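Local coordinates for hemin ABC transporter, periplasmic hemin-binding protein HutB (Vibrio cholerae, PDB 5KHL), which probably captures heme in the periplasm and delivers it to an ABC transporter for uptake across the inner membrane, at residues L110-R113 with I114-A118; I19-G23 with S24-E28. One frame throughout, in Å; residues are numbered along the deposited sequence.

Contact 1: L110-R113 with I114-A118; sequences LLTR and IDQIA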
loop_
_atom_site.group_PDB
_atom_site.type_symbol
_atom_site.label_atom_id
_atom_site.label_comp_id
_atom_site.label_asym_id
_atom_site.label_seq_id
_atom_site.Cartn_x
_atom_site.Cartn_y
_atom_site.Cartn_z
ATOM N N LEU A 110 0.193 -9.458 -5.219
ATOM C CA LEU A 110 0.562 -9.888 -3.875
ATOM C C LEU A 110 1.025 -11.346 -3.829
ATOM O O LEU A 110 2.039 -11.652 -3.213
ATOM C CB LEU A 110 -0.615 -9.672 -2.916
ATOM C CG LEU A 110 -0.479 -10.205 -1.489
ATOM C CD1 LEU A 110 0.853 -9.761 -0.860
ATOM C CD2 LEU A 110 -1.650 -9.734 -0.625
ATOM N N LEU A 111 0.284 -12.236 -4.478
ATOM C CA LEU A 111 0.645 -13.646 -4.477
ATOM C C LEU A 111 1.988 -13.850 -5.173
ATOM O O LEU A 111 2.804 -14.648 -4.728
ATOM C CB LEU A 111 -0.438 -14.500 -5.156
ATOM C CG LEU A 111 -1.843 -14.523 -4.552
ATOM C CD1 LEU A 111 -2.792 -15.250 -5.486
ATOM C CD2 LEU A 111 -1.866 -15.165 -3.185
ATOM N N THR A 112 2.213 -13.124 -6.262
ATOM C CA THR A 112 3.493 -13.150 -6.978
ATOM C C THR A 112 4.648 -12.590 -6.120
ATOM O O THR A 112 5.765 -13.139 -6.098
ATOM C CB THR A 112 3.391 -12.330 -8.301
ATOM O OG1 THR A 112 2.359 -12.878 -9.132
ATOM C CG2 THR A 112 4.698 -12.340 -9.063
ATOM N N ARG A 113 4.370 -11.494 -5.422
ATOM C CA ARG A 113 5.340 -10.872 -4.531
ATOM C C ARG A 113 5.776 -11.844 -3.437
ATOM O O ARG A 113 6.962 -11.941 -3.111
ATOM C CB ARG A 113 4.754 -9.589 -3.923
ATOM C CG ARG A 113 5.801 -8.544 -3.499
ATOM C CD ARG A 113 5.264 -7.102 -3.639
ATOM N NE ARG A 113 4.039 -6.934 -2.889
ATOM C CZ ARG A 113 2.850 -6.685 -3.414
ATOM N NH1 ARG A 113 2.697 -6.525 -4.721
ATOM N NH2 ARG A 113 1.814 -6.584 -2.610
ATOM N N ILE A 114 4.816 -12.583 -2.889
ATOM C CA ILE A 114 5.110 -13.570 -1.848
ATOM C C ILE A 114 6.041 -14.634 -2.401
ATOM O O ILE A 114 6.996 -15.044 -1.731
ATOM C CB ILE A 114 3.817 -14.229 -1.284
ATOM C CG1 ILE A 114 2.960 -13.198 -0.548
ATOM C CG2 ILE A 114 4.145 -15.379 -0.318
ATOM C CD1 ILE A 114 1.644 -13.744 -0.056
ATOM N N ASP A 115 5.784 -15.063 -3.635
ATOM C CA ASP A 115 6.647 -16.055 -4.284
ATOM C C ASP A 115 8.050 -15.505 -4.495
ATOM O O ASP A 115 9.033 -16.194 -4.231
ATOM C CB ASP A 115 6.076 -16.505 -5.640
ATOM C CG ASP A 115 4.974 -17.517 -5.515
ATOM O OD1 ASP A 115 4.200 -17.610 -6.481
ATOM O OD2 ASP A 115 4.876 -18.213 -4.481
ATOM N N GLN A 116 8.123 -14.265 -4.985
ATOM C CA GLN A 116 9.404 -13.641 -5.330
ATOM C C GLN A 116 10.288 -13.510 -4.102
ATOM O O GLN A 116 11.469 -13.809 -4.163
ATOM C CB GLN A 116 9.192 -12.270 -5.976
ATOM C CG GLN A 116 8.783 -12.336 -7.458
ATOM C CD GLN A 116 8.221 -11.018 -7.967
ATOM O OE1 GLN A 116 7.515 -10.311 -7.250
ATOM N NE2 GLN A 116 8.539 -10.681 -9.208
ATOM N N ILE A 117 9.688 -13.115 -2.981
ATOM C CA ILE A 117 10.410 -12.962 -1.715
ATOM C C ILE A 117 10.789 -14.291 -1.066
ATOM O O ILE A 117 11.927 -14.469 -0.621
ATOM C CB ILE A 117 9.583 -12.146 -0.679
ATOM C CG1 ILE A 117 9.340 -10.711 -1.163
ATOM C CG2 ILE A 117 10.262 -12.173 0.681
ATOM C CD1 ILE A 117 10.470 -10.148 -1.999
ATOM N N ALA A 118 9.825 -15.208 -0.991
ATOM C CA ALA A 118 10.048 -16.547 -0.427
ATOM C C ALA A 118 11.237 -17.234 -1.087
ATOM O O ALA A 118 12.023 -17.931 -0.430
ATOM C CB ALA A 118 8.795 -17.410 -0.578
#
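Gln116 folds back over the preceding turn of its helix against Thr112. Its CB lies 3.5 Å from Thr112 O, and CG, set beside the backbone N (chi1 -79°), passes the same carbonyl. Beyond CG the chain runs extended and brings the amide carbon CD to 3.9 Å from Thr112 CG2, the two side chains meeting at a slant. At the tip OE1 reaches to 3.5 Å from Arg113 CA, and its hydrogen bond is taken from the backbone N of Asn102, in the loop after strand 97-100. Thr112 and Gln116 sit one turn apart on helix 107-120, where four i to i+4 backbone bonds span the segments; Gln116 N to Thr112 O is 2.8 Å, with an N-H...O angle of 155°. In the lobe built on the parallel four-stranded sheet, this helix packs on helix 24-32 through Arg113, Ile114 and Ile117, and on helix 125-143 through Leu110, Leu111 and Ile114. Leu110 CD1 touches Ile114 CG1 at 4.0 Å, and Asp115 OD2 forms a salt bridge with Lys131. The Arg113 chain, bent at chi2 and chi3, curls back until one guanidinium face lies over Leu110 CA, 3.6 Å from the plane and near the rim.

Contact 2: I19-G23 with S24-E28; sequences IVSAG and SAVTE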
loop_
_atom_site.group_PDB
_atom_site.type_symbol
_atom_site.label_atom_id
_atom_site.label_comp_id
_atom_site.label_asym_id
_atom_site.label_seq_id
_atom_site.Cartn_x
_atom_site.Cartn_y
_atom_site.Cartn_z
ATOM N N ILE A 19 19.970 -8.557 3.829
ATOM C CA ILE A 19 19.026 -7.932 2.922
ATOM C C ILE A 19 18.783 -6.454 3.216
ATOM O O ILE A 19 18.443 -6.091 4.341
ATOM C CB ILE A 19 17.670 -8.664 2.965
ATOM C CG1 ILE A 19 17.797 -10.036 2.301
ATOM C CG2 ILE A 19 16.597 -7.827 2.314
ATOM C CD1 ILE A 19 16.639 -10.969 2.596
ATOM N N VAL A 20 18.949 -5.609 2.200
ATOM C CA VAL A 20 18.350 -4.289 2.243
ATOM C C VAL A 20 16.975 -4.321 1.597
ATOM O O VAL A 20 16.842 -4.507 0.385
ATOM C CB VAL A 20 19.194 -3.242 1.539
ATOM C CG1 VAL A 20 18.457 -1.879 1.554
ATOM C CG2 VAL A 20 20.586 -3.138 2.201
ATOM N N SER A 21 15.944 -4.167 2.413
ATOM C CA SER A 21 14.602 -4.074 1.873
ATOM C C SER A 21 14.262 -2.622 1.569
ATOM O O SER A 21 14.292 -1.764 2.461
ATOM C CB SER A 21 13.591 -4.674 2.831
ATOM O OG SER A 21 12.318 -4.217 2.466
ATOM N N ALA A 22 13.946 -2.354 0.306
ATOM C CA ALA A 22 13.835 -0.987 -0.177
ATOM C C ALA A 22 12.387 -0.518 -0.273
ATOM O O ALA A 22 12.105 0.549 -0.820
ATOM C CB ALA A 22 14.499 -0.860 -1.503
ATOM N N GLY A 23 11.475 -1.318 0.265
ATOM C CA GLY A 23 10.062 -0.994 0.210
ATOM C C GLY A 23 9.241 -1.667 1.285
ATOM O O GLY A 23 9.461 -2.843 1.613
ATOM N N SER A 24 8.292 -0.904 1.828
ATOM C CA SER A 24 7.337 -1.378 2.829
ATOM C C SER A 24 6.711 -2.740 2.452
ATOM O O SER A 24 6.636 -3.652 3.281
ATOM C CB SER A 24 6.244 -0.320 3.036
ATOM O OG SER A 24 5.400 -0.661 4.119
ATOM N N ALA A 25 6.276 -2.874 1.203
ATOM C CA ALA A 25 5.669 -4.110 0.724
ATOM C C ALA A 25 6.673 -5.260 0.750
ATOM O O ALA A 25 6.289 -6.411 0.923
ATOM C CB ALA A 25 5.122 -3.925 -0.698
ATOM N N VAL A 26 7.960 -4.955 0.570
ATOM C CA VAL A 26 8.978 -5.999 0.715
ATOM C C VAL A 26 9.118 -6.418 2.182
ATOM O O VAL A 26 9.075 -7.611 2.516
ATOM C CB VAL A 26 10.354 -5.549 0.183
ATOM C CG1 VAL A 26 11.334 -6.702 0.242
ATOM C CG2 VAL A 26 10.233 -5.027 -1.241
ATOM N N THR A 27 9.276 -5.423 3.049
ATOM C CA THR A 27 9.509 -5.661 4.466
ATOM C C THR A 27 8.422 -6.510 5.129
ATOM O O THR A 27 8.740 -7.411 5.896
ATOM C CB THR A 27 9.629 -4.328 5.221
ATOM O OG1 THR A 27 10.724 -3.593 4.682
ATOM C CG2 THR A 27 9.856 -4.552 6.711
ATOM N N GLU A 28 7.152 -6.227 4.834
ATOM C CA GLU A 28 6.062 -6.942 5.506
ATOM C C GLU A 28 6.128 -8.430 5.152
ATOM O O GLU A 28 6.010 -9.279 6.028
ATOM C CB GLU A 28 4.670 -6.336 5.182
ATOM C CG GLU A 28 4.289 -6.286 3.712
ATOM C CD GLU A 28 2.775 -6.179 3.449
ATOM O OE1 GLU A 28 2.029 -5.560 4.242
ATOM O OE2 GLU A 28 2.334 -6.722 2.416
#
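The strand-to-helix turn that opens a beta-alpha-beta unit (strand 19-21, helix 24-32, strand 39-42) is closed here by Ser21, Gly23, Val26 and Thr27. Strand 19-21 is an inner strand of the parallel four-stranded sheet, bonded through its backbone to strands 39-42 and 75-78, and Gly23 holds the N-cap position of the helix. Gly23 O starts the helical bonding: Thr27 N donates to it at 3.0 Å, an i to i+4 bond with an N-H...O angle of 163° and the donor nearly on the line of the carbonyl. Val26 N is nearer, at 2.8 Å, but an angle of 122° makes that bond weak. The backbone N of Ser24, in the first turn, is bound instead by Thr45 OG1. Val26 turns its side chain back to the strand end, with CB 3.2 Å from Gly23 O and CG1 4.0 Å from Ser21 CB, and also packs on Ile77 of strand 75-78. Ser21 points toward the helix, and chi1 of 163° swings OG away from the Ser21 N and beside Val26 CB. Thr27 OG1 also bonds to Ser46 OG, so this buried hydroxyl joins the strand end, the helix and the chain beyond strand 39-42. Across the turn itself, Ser21 OG and Thr27 OG1 share a hydrogen bond of 2.8 Å, in which either may donate.

Contact 2 is the more deeply buried: five of its six touching residues are buried, against four of eight in contact 1, whose remaining four are partly exposed. Their chemistry differs as well. Contact 2 joins a sheet strand to the first turn of helix 24-32 through a hydroxyl pair and a shared carbonyl acceptor, whereas contact 1 stays within helix 107-120 and sends the Asp115 carboxylate and the Gln116 amide to neighbouring elements. With centres about 12 Å apart, the two touch directly: Arg113 NE lies 3.9 Å from Ala25 CB, and Ile117 CD1 is 4.2 Å from Val26 CG1. Leu110, Leu111 and Ile114 of contact 1 meet helix 125-143 instead.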